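Local atomic coordinates of oxidoreductase, 2OG-Fe oxygenase family protein, putative, expressed (Oryza sativa subsp. japonica, PDB entry 5XOI), a protein that probably acts as an iron(II)-dependent dioxygenase of the AlkB family, binding 2-oxoglutarate in the oxygenase domain that makes up this chain. Residues K17-H22 with S90-D95; D27-C32 with N211-E216; Q98-F103 with E115-L120; E165-D170 with D175-V180. All coordinates share one frame; numbering follows the deposited sequence.

Interaction 1: K17-H22 with S90-D95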
# COMPACT_ATOMS: atom_id res chain seq x y z
N LYS A 17 -0.62 11.55 -7.49
CA LYS A 17 0.23 11.14 -8.61
C LYS A 17 1.67 11.60 -8.39
O LYS A 17 1.91 12.77 -8.08
CB LYS A 17 -0.30 11.72 -9.93
CG LYS A 17 -1.67 11.20 -10.34
CD LYS A 17 -1.66 9.71 -10.63
CE LYS A 17 -0.71 9.36 -11.76
NZ LYS A 17 -0.64 7.88 -12.02
N LYS A 18 2.62 10.68 -8.58
CA LYS A 18 4.05 11.00 -8.54
C LYS A 18 4.42 11.75 -7.25
O LYS A 18 5.22 12.68 -7.25
CB LYS A 18 4.46 11.81 -9.77
CG LYS A 18 4.24 11.08 -11.10
CD LYS A 18 4.92 9.72 -11.12
CE LYS A 18 4.53 8.89 -12.35
NZ LYS A 18 5.50 7.77 -12.65
N PHE A 19 3.80 11.34 -6.14
CA PHE A 19 4.01 12.04 -4.88
C PHE A 19 5.41 11.80 -4.32
O PHE A 19 6.02 12.70 -3.73
CB PHE A 19 2.94 11.60 -3.87
CG PHE A 19 2.92 12.40 -2.61
CD1 PHE A 19 2.41 13.69 -2.60
CD2 PHE A 19 3.38 11.85 -1.42
CE1 PHE A 19 2.37 14.43 -1.42
CE2 PHE A 19 3.35 12.59 -0.23
CZ PHE A 19 2.85 13.88 -0.24
N LEU A 20 5.94 10.58 -4.49
CA LEU A 20 7.26 10.24 -3.94
C LEU A 20 8.38 10.92 -4.73
O LEU A 20 8.49 10.76 -5.94
CB LEU A 20 7.45 8.72 -3.96
CG LEU A 20 6.44 7.93 -3.13
CD1 LEU A 20 6.67 6.41 -3.25
CD2 LEU A 20 6.52 8.35 -1.67
N LYS A 21 9.24 11.66 -4.02
CA LYS A 21 10.36 12.35 -4.67
C LYS A 21 11.37 11.35 -5.22
O LYS A 21 11.40 10.18 -4.82
CB LYS A 21 11.08 13.28 -3.69
CG LYS A 21 10.25 14.41 -3.10
CD LYS A 21 11.18 15.40 -2.42
CE LYS A 21 10.65 15.83 -1.07
NZ LYS A 21 9.22 16.25 -1.16
N HIS A 22 12.21 11.83 -6.14
CA HIS A 22 13.25 11.02 -6.78
C HIS A 22 14.07 10.26 -5.75
O HIS A 22 14.15 9.02 -5.79
CB HIS A 22 14.15 11.95 -7.62
CG HIS A 22 15.36 11.28 -8.20
ND1 HIS A 22 15.63 11.28 -9.55
CD2 HIS A 22 16.40 10.63 -7.62
CE1 HIS A 22 16.76 10.64 -9.78
NE2 HIS A 22 17.25 10.23 -8.62
N SER A 90 7.26 6.87 7.79
CA SER A 90 6.14 7.45 8.52
C SER A 90 5.96 8.92 8.19
O SER A 90 4.83 9.40 8.11
CB SER A 90 6.35 7.27 10.03
OG SER A 90 6.26 5.91 10.42
N LYS A 91 7.07 9.65 8.00
CA LYS A 91 6.99 11.06 7.63
C LYS A 91 6.27 11.25 6.29
O LYS A 91 5.40 12.12 6.16
CB LYS A 91 8.39 11.65 7.56
CG LYS A 91 8.49 13.07 6.99
CD LYS A 91 9.50 13.14 5.83
CE LYS A 91 9.32 14.40 4.98
NZ LYS A 91 10.40 14.57 3.97
N ILE A 92 6.64 10.44 5.30
CA ILE A 92 6.02 10.55 3.98
C ILE A 92 4.54 10.22 4.06
O ILE A 92 3.72 10.87 3.42
CB ILE A 92 6.75 9.64 2.96
CG1 ILE A 92 8.20 10.09 2.78
CG2 ILE A 92 6.02 9.67 1.63
CD1 ILE A 92 9.03 9.15 1.91
N VAL A 93 4.18 9.21 4.86
CA VAL A 93 2.77 8.85 5.04
C VAL A 93 1.98 10.03 5.58
O VAL A 93 0.89 10.36 5.09
CB VAL A 93 2.65 7.62 5.97
CG1 VAL A 93 1.22 7.47 6.46
CG2 VAL A 93 3.09 6.34 5.23
N LYS A 94 2.50 10.68 6.62
CA LYS A 94 1.80 11.81 7.22
C LYS A 94 1.71 12.98 6.26
O LYS A 94 0.70 13.70 6.24
CB LYS A 94 2.49 12.21 8.52
CG LYS A 94 2.17 11.27 9.67
CD LYS A 94 3.12 11.48 10.84
CE LYS A 94 3.18 10.25 11.74
NZ LYS A 94 1.89 10.00 12.42
N ASP A 95 2.77 13.21 5.47
CA ASP A 95 2.72 14.25 4.44
C ASP A 95 1.64 13.95 3.40
O ASP A 95 0.94 14.86 2.93
CB ASP A 95 4.08 14.38 3.74
CG ASP A 95 5.14 15.04 4.62
OD1 ASP A 95 4.81 15.59 5.68
OD2 ASP A 95 6.33 14.99 4.23
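Asp95, which meets the ring of Phe19 across the contact, is fixed in its helix by the bond from its backbone N to Lys91 O at 2.9 Å. No hydrogen bond joins 17-22 to 90-95. The contact rests on van der Waals packing, partly of the Phe19 ring against backbone carbonyls. Phe19 CZ comes to 3.8 Å from Asp95 O, which meets the ring obliquely, and also reaches Asp95 CB. The neighbouring ring atom CE2 faces Ile92 O at 4.1 Å, and this oxygen lies at the ring edge, near its plane. Phe19 CG is anti to the backbone N (chi1 -171°), which swings the ring out of the loop toward the helix. The closest approach is between methyl groups: Leu20 CD2 meets Ile92 CG2 at 3.6 Å, and the two side chains cross at about a right angle. The same CG2 also lies near Phe19 CE2, at 4.4 Å. The outer side is polar. Lys21 NZ is 5.5 Å from Lys91 NZ and 6.2 Å from Asp95 OD2. These charges do not touch, and the carboxylate may ease the repulsion between the two amines. Lys21 also takes the N-cap position of helix 22-37. Leu20 and Ile92 both rest on Phe158 of strand 155-161, and Leu20 and Phe19 reach Val187 of strand 187-190. Phe19 continues along helix 87-106 to Ala96 and Ala99. The loop between strand 13-16 and helix 22-37 thus packs beside helix 87-106, and both rest on the seven-stranded sheet.

Interaction 2: D27-C32 with N211-E216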
# COMPACT_ATOMS: atom_id res chain seq x y z
N ASP A 27 15.68 5.71 -2.11
CA ASP A 27 15.95 5.35 -0.72
C ASP A 27 15.01 4.24 -0.26
O ASP A 27 15.43 3.35 0.48
CB ASP A 27 15.79 6.59 0.16
CG ASP A 27 16.15 6.34 1.61
OD1 ASP A 27 17.17 5.67 1.87
OD2 ASP A 27 15.41 6.83 2.49
N ILE A 28 13.75 4.29 -0.69
CA ILE A 28 12.78 3.28 -0.28
C ILE A 28 13.17 1.92 -0.84
O ILE A 28 13.15 0.92 -0.12
CB ILE A 28 11.35 3.69 -0.70
CG1 ILE A 28 10.84 4.85 0.15
CG2 ILE A 28 10.41 2.50 -0.57
CD1 ILE A 28 9.71 5.62 -0.49
N ILE A 29 13.54 1.88 -2.12
CA ILE A 29 13.99 0.63 -2.73
C ILE A 29 15.23 0.10 -2.02
O ILE A 29 15.31 -1.08 -1.67
CB ILE A 29 14.28 0.82 -4.24
CG1 ILE A 29 13.02 1.25 -5.00
CG2 ILE A 29 14.92 -0.45 -4.83
CD1 ILE A 29 11.95 0.19 -5.08
N ARG A 30 16.23 0.97 -1.81
CA ARG A 30 17.47 0.51 -1.20
C ARG A 30 17.23 -0.04 0.21
O ARG A 30 17.76 -1.09 0.56
CB ARG A 30 18.50 1.64 -1.20
CG ARG A 30 19.13 1.87 -2.57
CD ARG A 30 20.20 2.96 -2.51
NE ARG A 30 20.84 3.17 -3.81
CZ ARG A 30 21.38 4.33 -4.19
NH1 ARG A 30 21.34 5.38 -3.37
NH2 ARG A 30 21.94 4.45 -5.39
N ARG A 31 16.40 0.64 1.01
CA ARG A 31 16.11 0.14 2.35
C ARG A 31 15.37 -1.20 2.29
O ARG A 31 15.67 -2.11 3.08
CB ARG A 31 15.28 1.14 3.14
CG ARG A 31 16.05 2.38 3.57
CD ARG A 31 15.10 3.39 4.19
NE ARG A 31 15.76 4.62 4.59
CZ ARG A 31 16.16 4.89 5.83
NH1 ARG A 31 15.96 4.00 6.79
NH2 ARG A 31 16.75 6.04 6.10
N CYS A 32 14.42 -1.34 1.37
CA CYS A 32 13.67 -2.58 1.26
C CYS A 32 14.52 -3.71 0.68
O CYS A 32 14.33 -4.88 1.02
CB CYS A 32 12.42 -2.35 0.40
SG CYS A 32 11.11 -1.42 1.19
N ASN A 211 13.29 4.46 -16.18
CA ASN A 211 14.66 4.03 -16.40
C ASN A 211 15.59 4.53 -15.30
O ASN A 211 16.47 3.80 -14.84
CB ASN A 211 15.15 4.52 -17.76
CG ASN A 211 16.58 4.10 -18.06
OD1 ASN A 211 17.48 4.94 -18.18
ND2 ASN A 211 16.80 2.80 -18.18
N TRP A 212 15.42 5.78 -14.87
CA TRP A 212 16.31 6.33 -13.85
C TRP A 212 16.19 5.55 -12.55
O TRP A 212 17.19 5.35 -11.85
CB TRP A 212 16.02 7.81 -13.62
CG TRP A 212 14.64 8.09 -13.12
CD1 TRP A 212 13.55 8.43 -13.86
CD2 TRP A 212 14.20 8.07 -11.75
NE1 TRP A 212 12.46 8.62 -13.05
CE2 TRP A 212 12.83 8.40 -11.75
CE3 TRP A 212 14.84 7.81 -10.54
CZ2 TRP A 212 12.09 8.46 -10.57
CZ3 TRP A 212 14.10 7.88 -9.37
CH2 TRP A 212 12.73 8.20 -9.40
N LEU A 213 14.99 5.08 -12.21
CA LEU A 213 14.83 4.33 -10.97
C LEU A 213 15.42 2.93 -11.09
O LEU A 213 16.12 2.46 -10.18
CB LEU A 213 13.35 4.25 -10.60
CG LEU A 213 13.06 3.51 -9.30
CD1 LEU A 213 13.79 4.19 -8.15
CD2 LEU A 213 11.55 3.44 -9.04
N THR A 214 15.16 2.24 -12.20
CA THR A 214 15.77 0.94 -12.42
C THR A 214 17.28 1.03 -12.35
O THR A 214 17.94 0.17 -11.76
CB THR A 214 15.33 0.40 -13.79
OG1 THR A 214 13.91 0.22 -13.79
CG2 THR A 214 16.02 -0.93 -14.08
N ASP A 215 17.84 2.11 -12.92
CA ASP A 215 19.29 2.28 -13.01
C ASP A 215 19.89 2.67 -11.66
O ASP A 215 20.90 2.11 -11.24
CB ASP A 215 19.63 3.34 -14.05
CG ASP A 215 19.70 2.78 -15.46
OD1 ASP A 215 19.37 1.59 -15.67
OD2 ASP A 215 20.08 3.54 -16.37
N GLU A 216 19.30 3.67 -11.00
CA GLU A 216 19.92 4.17 -9.78
C GLU A 216 19.70 3.22 -8.61
O GLU A 216 20.60 3.03 -7.79
CB GLU A 216 19.39 5.57 -9.45
CG GLU A 216 19.78 6.61 -10.49
CD GLU A 216 19.29 8.00 -10.14
OE1 GLU A 216 19.03 8.24 -8.94
OE2 GLU A 216 19.18 8.84 -11.06
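Arg30 reaches from one helix to the last turn of another and meets Glu216 there. Its CG stands anti to the carbonyl carbon (chi1 -77°), and the chain is extended from CG to NE. CB, CG and CD carry the chain outward and make no close contact with 211-216. NE is the first atom to come near, 4.0 Å from Glu216 O, and CZ is about as near. NH2 makes the contact: it donates to Glu216 O at 3.1 Å. The bond is weak, with an N-H...O angle of 132°. The oxygen approaches the guanidinium obliquely. The acceptor is a carbonyl near the C-terminal end of helix 211-217, where the helix dipole would probably make it more attractive to a positive charge. The carboxylate of Glu216 has another role. Its OE1 is 6.0 Å from Arg30 NH2 and bonds instead to His22 NE2. On the buried side, Ile29 CG1 faces Leu213 CD1 at 4.4 Å, a loose apolar contact. Leu213 CB also lies over one face of the Trp212 ring, 3.8 Å above its plane and offset toward the rim. Within helix 22-37, Arg31 NE bonds to Asp27 OD2 at 3.1 Å, a salt bridge one helical turn apart. Beneath the contact, Ile29 touches Leu224, and Cys32 touches Leu224 and Leu226. Both leucines belong to strand 223-229, which begins with Arg223, a residue that binds 2-oxoglutarate. Helix 22-37 lies on the larger sheet and helix 211-217 packs against its flank, an addition to the double-stranded beta-helix (jelly-roll) core of AlkB oxygenases.

Interaction 3: Q98-F103 with E115-L120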
# COMPACT_ATOMS: atom_id res chain seq x y z
N GLN A 98 -1.65 14.78 4.92
CA GLN A 98 -1.79 16.23 4.97
C GLN A 98 -2.10 16.80 3.59
O GLN A 98 -2.98 17.66 3.44
CB GLN A 98 -0.51 16.85 5.53
CG GLN A 98 -0.44 16.91 7.04
CD GLN A 98 0.66 17.84 7.54
OE1 GLN A 98 1.64 18.11 6.83
NE2 GLN A 98 0.50 18.36 8.76
N ALA A 99 -1.40 16.33 2.56
CA ALA A 99 -1.66 16.82 1.21
C ALA A 99 -3.06 16.43 0.76
O ALA A 99 -3.76 17.24 0.13
CB ALA A 99 -0.61 16.28 0.24
N SER A 100 -3.48 15.21 1.06
CA SER A 100 -4.83 14.78 0.70
C SER A 100 -5.89 15.65 1.37
O SER A 100 -6.88 16.05 0.74
CB SER A 100 -5.03 13.31 1.07
OG SER A 100 -4.20 12.48 0.29
N ASN A 101 -5.72 15.92 2.67
CA ASN A 101 -6.74 16.69 3.37
C ASN A 101 -6.80 18.12 2.87
O ASN A 101 -7.88 18.72 2.86
CB ASN A 101 -6.48 16.65 4.87
CG ASN A 101 -6.99 15.37 5.49
OD1 ASN A 101 -7.78 14.66 4.86
ND2 ASN A 101 -6.54 15.05 6.71
N GLU A 102 -5.67 18.67 2.44
CA GLU A 102 -5.69 20.00 1.83
C GLU A 102 -6.44 19.96 0.50
O GLU A 102 -7.24 20.86 0.21
CB GLU A 102 -4.27 20.51 1.63
CG GLU A 102 -4.19 21.86 0.93
CD GLU A 102 -4.76 22.98 1.76
OE1 GLU A 102 -4.89 22.81 2.99
OE2 GLU A 102 -5.09 24.05 1.17
N PHE A 103 -6.20 18.92 -0.30
CA PHE A 103 -6.95 18.73 -1.53
C PHE A 103 -8.45 18.63 -1.25
O PHE A 103 -9.26 19.29 -1.91
CB PHE A 103 -6.41 17.48 -2.23
CG PHE A 103 -7.24 17.00 -3.38
CD1 PHE A 103 -7.32 17.73 -4.55
CD2 PHE A 103 -7.88 15.77 -3.32
CE1 PHE A 103 -8.06 17.26 -5.63
CE2 PHE A 103 -8.62 15.30 -4.39
CZ PHE A 103 -8.71 16.05 -5.55
N GLU A 115 -14.97 16.87 3.41
CA GLU A 115 -14.33 15.58 3.65
C GLU A 115 -12.96 15.78 4.30
O GLU A 115 -12.27 16.77 4.06
CB GLU A 115 -14.16 14.79 2.36
CG GLU A 115 -15.42 14.12 1.86
CD GLU A 115 -15.14 13.23 0.65
OE1 GLU A 115 -14.10 12.52 0.66
OE2 GLU A 115 -15.93 13.25 -0.31
N GLU A 116 -12.58 14.82 5.12
CA GLU A 116 -11.32 14.88 5.84
C GLU A 116 -10.91 13.47 6.24
O GLU A 116 -11.70 12.76 6.87
CB GLU A 116 -11.44 15.77 7.08
CG GLU A 116 -10.11 16.21 7.65
CD GLU A 116 -10.29 17.22 8.78
OE1 GLU A 116 -11.37 17.25 9.40
OE2 GLU A 116 -9.36 18.01 9.02
N LEU A 117 -9.70 13.08 5.88
CA LEU A 117 -9.20 11.77 6.29
C LEU A 117 -8.66 11.83 7.71
O LEU A 117 -7.97 12.79 8.07
CB LEU A 117 -8.09 11.33 5.34
CG LEU A 117 -8.54 10.89 3.95
CD1 LEU A 117 -7.40 11.10 2.97
CD2 LEU A 117 -8.99 9.43 3.97
N PRO A 118 -8.93 10.83 8.54
CA PRO A 118 -8.36 10.80 9.89
C PRO A 118 -6.84 10.68 9.83
O PRO A 118 -6.28 10.18 8.84
CB PRO A 118 -8.98 9.54 10.52
CG PRO A 118 -10.15 9.20 9.65
CD PRO A 118 -9.78 9.66 8.27
N PRO A 119 -6.14 11.13 10.86
CA PRO A 119 -4.68 10.98 10.87
C PRO A 119 -4.28 9.52 10.99
O PRO A 119 -5.08 8.65 11.34
CB PRO A 119 -4.25 11.77 12.11
CG PRO A 119 -5.43 11.67 13.01
CD PRO A 119 -6.64 11.71 12.12
N LEU A 120 -3.02 9.25 10.68
CA LEU A 120 -2.51 7.89 10.76
C LEU A 120 -1.16 7.89 11.44
O LEU A 120 -0.28 8.68 11.10
CB LEU A 120 -2.40 7.23 9.38
CG LEU A 120 -2.34 5.71 9.33
CD1 LEU A 120 -3.67 5.10 9.75
CD2 LEU A 120 -1.93 5.23 7.91
O HOH W 1 -9.91 18.04 4.75
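Two torsions turn the amide of Asn101 toward Leu117: chi1 of -81° sets CG beside the backbone N, and chi2 of -15° presents OD1 and ND2 to the loop. Both amide atoms then grip the backbone of one residue. OD1 accepts from Leu117 N at 2.7 Å, with the donor tilted out of the carbonyl plane. ND2 donates to Leu117 O at 3.0 Å, in the carbonyl plane and on a lone pair. This pair of bonds holds the amide against rotation. Glu116 CG packs 3.9 Å from Asn101 ND2. Ser100 CB touches Leu117 CD1 at 3.8 Å, while Ser100 OG bonds back to Ala96 O. A water donates to Asn101 O at 2.9 Å and to Glu115 O at 2.8 Å, a second polar link between helix and loop. Replacing Asn101 with a leucine would probably leave Leu117 N and O without these partners and let the loop drift from the helix. Leu117 also packs on Leu104 of helix 87-106 and Ile189 of strand 187-190. Ser100 reaches Val14 and Leu16 of strand 13-16. The loop leading to strand 124-131 is thus pinned beside helix 87-106, over strands 13-16 and 187-190 of the larger sheet.

Interaction 4: E165-D170 with D175-V180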
# COMPACT_ATOMS: atom_id res chain seq x y z
N GLU A 165 -2.17 -2.42 -12.42
CA GLU A 165 -3.59 -2.20 -12.66
C GLU A 165 -4.31 -2.55 -11.37
O GLU A 165 -4.30 -3.72 -10.95
CB GLU A 165 -4.07 -3.03 -13.85
CG GLU A 165 -3.40 -2.61 -15.16
CD GLU A 165 -3.88 -3.38 -16.39
OE1 GLU A 165 -5.03 -3.86 -16.40
OE2 GLU A 165 -3.09 -3.49 -17.36
N PHE A 166 -4.90 -1.55 -10.71
CA PHE A 166 -5.45 -1.68 -9.36
C PHE A 166 -6.97 -1.66 -9.45
O PHE A 166 -7.55 -0.74 -10.03
CB PHE A 166 -4.93 -0.54 -8.47
CG PHE A 166 -5.38 -0.59 -7.03
CD1 PHE A 166 -4.72 -1.40 -6.10
CD2 PHE A 166 -6.44 0.20 -6.59
CE1 PHE A 166 -5.11 -1.43 -4.78
CE2 PHE A 166 -6.84 0.17 -5.24
CZ PHE A 166 -6.18 -0.65 -4.35
N LEU A 167 -7.61 -2.69 -8.90
CA LEU A 167 -9.06 -2.80 -8.91
C LEU A 167 -9.62 -2.35 -7.57
O LEU A 167 -9.01 -2.61 -6.53
CB LEU A 167 -9.51 -4.24 -9.18
CG LEU A 167 -9.64 -4.76 -10.62
CD1 LEU A 167 -8.60 -4.21 -11.56
CD2 LEU A 167 -9.60 -6.28 -10.61
N TYR A 168 -10.78 -1.70 -7.59
CA TYR A 168 -11.43 -1.34 -6.33
C TYR A 168 -12.94 -1.24 -6.52
O TYR A 168 -13.43 -0.87 -7.59
CB TYR A 168 -10.89 -0.01 -5.77
CG TYR A 168 -11.02 1.18 -6.69
CD1 TYR A 168 -10.09 1.41 -7.70
CD2 TYR A 168 -12.05 2.10 -6.52
CE1 TYR A 168 -10.20 2.53 -8.54
CE2 TYR A 168 -12.18 3.21 -7.35
CZ TYR A 168 -11.25 3.41 -8.36
OH TYR A 168 -11.39 4.52 -9.18
N GLY A 169 -13.67 -1.58 -5.46
CA GLY A 169 -15.12 -1.54 -5.52
C GLY A 169 -15.71 -1.93 -4.19
O GLY A 169 -15.01 -2.12 -3.20
N ASP A 170 -17.03 -2.06 -4.18
CA ASP A 170 -17.73 -2.32 -2.93
C ASP A 170 -17.95 -3.80 -2.66
O ASP A 170 -18.39 -4.15 -1.56
CB ASP A 170 -19.09 -1.62 -2.93
CG ASP A 170 -18.95 -0.12 -3.00
OD1 ASP A 170 -18.14 0.45 -2.25
OD2 ASP A 170 -19.66 0.49 -3.83
N ASP A 175 -16.67 -7.65 -11.94
CA ASP A 175 -17.62 -7.00 -12.83
C ASP A 175 -18.13 -5.69 -12.25
O ASP A 175 -18.65 -4.85 -13.00
CB ASP A 175 -18.82 -7.90 -13.13
CG ASP A 175 -18.47 -9.05 -14.06
OD1 ASP A 175 -17.46 -8.98 -14.80
OD2 ASP A 175 -19.21 -10.05 -14.04
N LYS A 176 -17.99 -5.49 -10.94
CA LYS A 176 -18.43 -4.27 -10.29
C LYS A 176 -17.26 -3.41 -9.84
O LYS A 176 -17.47 -2.43 -9.11
CB LYS A 176 -19.32 -4.61 -9.09
CG LYS A 176 -20.60 -5.33 -9.45
CD LYS A 176 -21.51 -4.42 -10.24
CE LYS A 176 -22.79 -5.13 -10.63
NZ LYS A 176 -23.63 -4.27 -11.49
N ALA A 177 -16.05 -3.74 -10.26
CA ALA A 177 -14.86 -3.03 -9.82
C ALA A 177 -14.51 -1.93 -10.81
O ALA A 177 -14.78 -2.03 -12.01
CB ALA A 177 -13.68 -3.98 -9.67
N SER A 178 -13.92 -0.85 -10.29
CA SER A 178 -13.28 0.17 -11.10
C SER A 178 -11.78 -0.14 -11.19
O SER A 178 -11.24 -0.90 -10.39
CB SER A 178 -13.48 1.56 -10.48
OG SER A 178 -14.86 1.89 -10.38
N LYS A 179 -11.11 0.48 -12.17
CA LYS A 179 -9.68 0.29 -12.38
C LYS A 179 -8.96 1.64 -12.39
O LYS A 179 -9.43 2.60 -12.99
CB LYS A 179 -9.38 -0.43 -13.72
CG LYS A 179 -10.19 -1.70 -13.99
CD LYS A 179 -10.02 -2.15 -15.45
CE LYS A 179 -10.96 -3.30 -15.81
NZ LYS A 179 -10.94 -3.61 -17.26
N VAL A 180 -7.80 1.69 -11.72
CA VAL A 180 -6.88 2.82 -11.84
C VAL A 180 -5.47 2.27 -11.94
O VAL A 180 -5.14 1.27 -11.30
CB VAL A 180 -7.01 3.82 -10.67
CG1 VAL A 180 -6.60 3.17 -9.33
CG2 VAL A 180 -6.18 5.07 -10.94
O HOH W 2 -11.25 4.61 -12.05
O HOH W 3 -18.55 -1.69 -6.58
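Tyr168 and Ser178 form the tight part of the contact. Ser178 CB sits over one face of the Tyr168 ring as a CH-pi contact, 3.9 Å from the ring centroid. The ring takes a cramped rotamer, CG between the backbone N and carbonyl carbon (chi1 58°), which folds it across the partner strand. There CE1 meets Val180 CG1 at 3.7 Å. Phe166 CD2 approaches the same methyl at 4.0 Å. A water also links Tyr168 OH with Lys179 O. Four backbone bonds pair the strands, the shortest from Ser178 N to Tyr168 O at 2.7 Å. The other face is looser. Leu167 CD1 touches Lys179 CG at 3.8 Å, and the exposed lysine runs on, extended, to an NZ that does not contact Glu165, whose own salt bridge is to Lys205. Another water joins Asp170 N to Lys176 O near the turn. An alanine at Tyr168 would probably uncover Ser178 CB and Val180 CG1 and leave the water on Lys179 O without its hydroxyl partner. The pair is an antiparallel beta hairpin, strand 178-182 edging a four-stranded sheet. Phe166 lies beside His199, a manganese ligand, and a bound succinate, consistent with it walling the jelly-roll active site.

Interaction 1 touches both 2 and 3. The centres of 1 and 2 are about 15 Å apart, and those of 1 and 3 about 13 Å. Interactions 1 and 3 share helix 87-106. Interactions 1 and 2 meet where His22 bonds to Glu216, just as helix 22-37 begins. Interaction 4 stands apart in the four-stranded sheet, with its centre 23 to 28 Å from the others. Along the chain, 1, 3 and 4 follow in sequence. Interaction 2 joins residues near both ends and spans 3 and 4. Helices 22-37 and 87-106 thus lie on the seven-stranded sheet, helix 211-217 packs on helix 22-37, and the hairpin of interaction 4 belongs to the metal-site side.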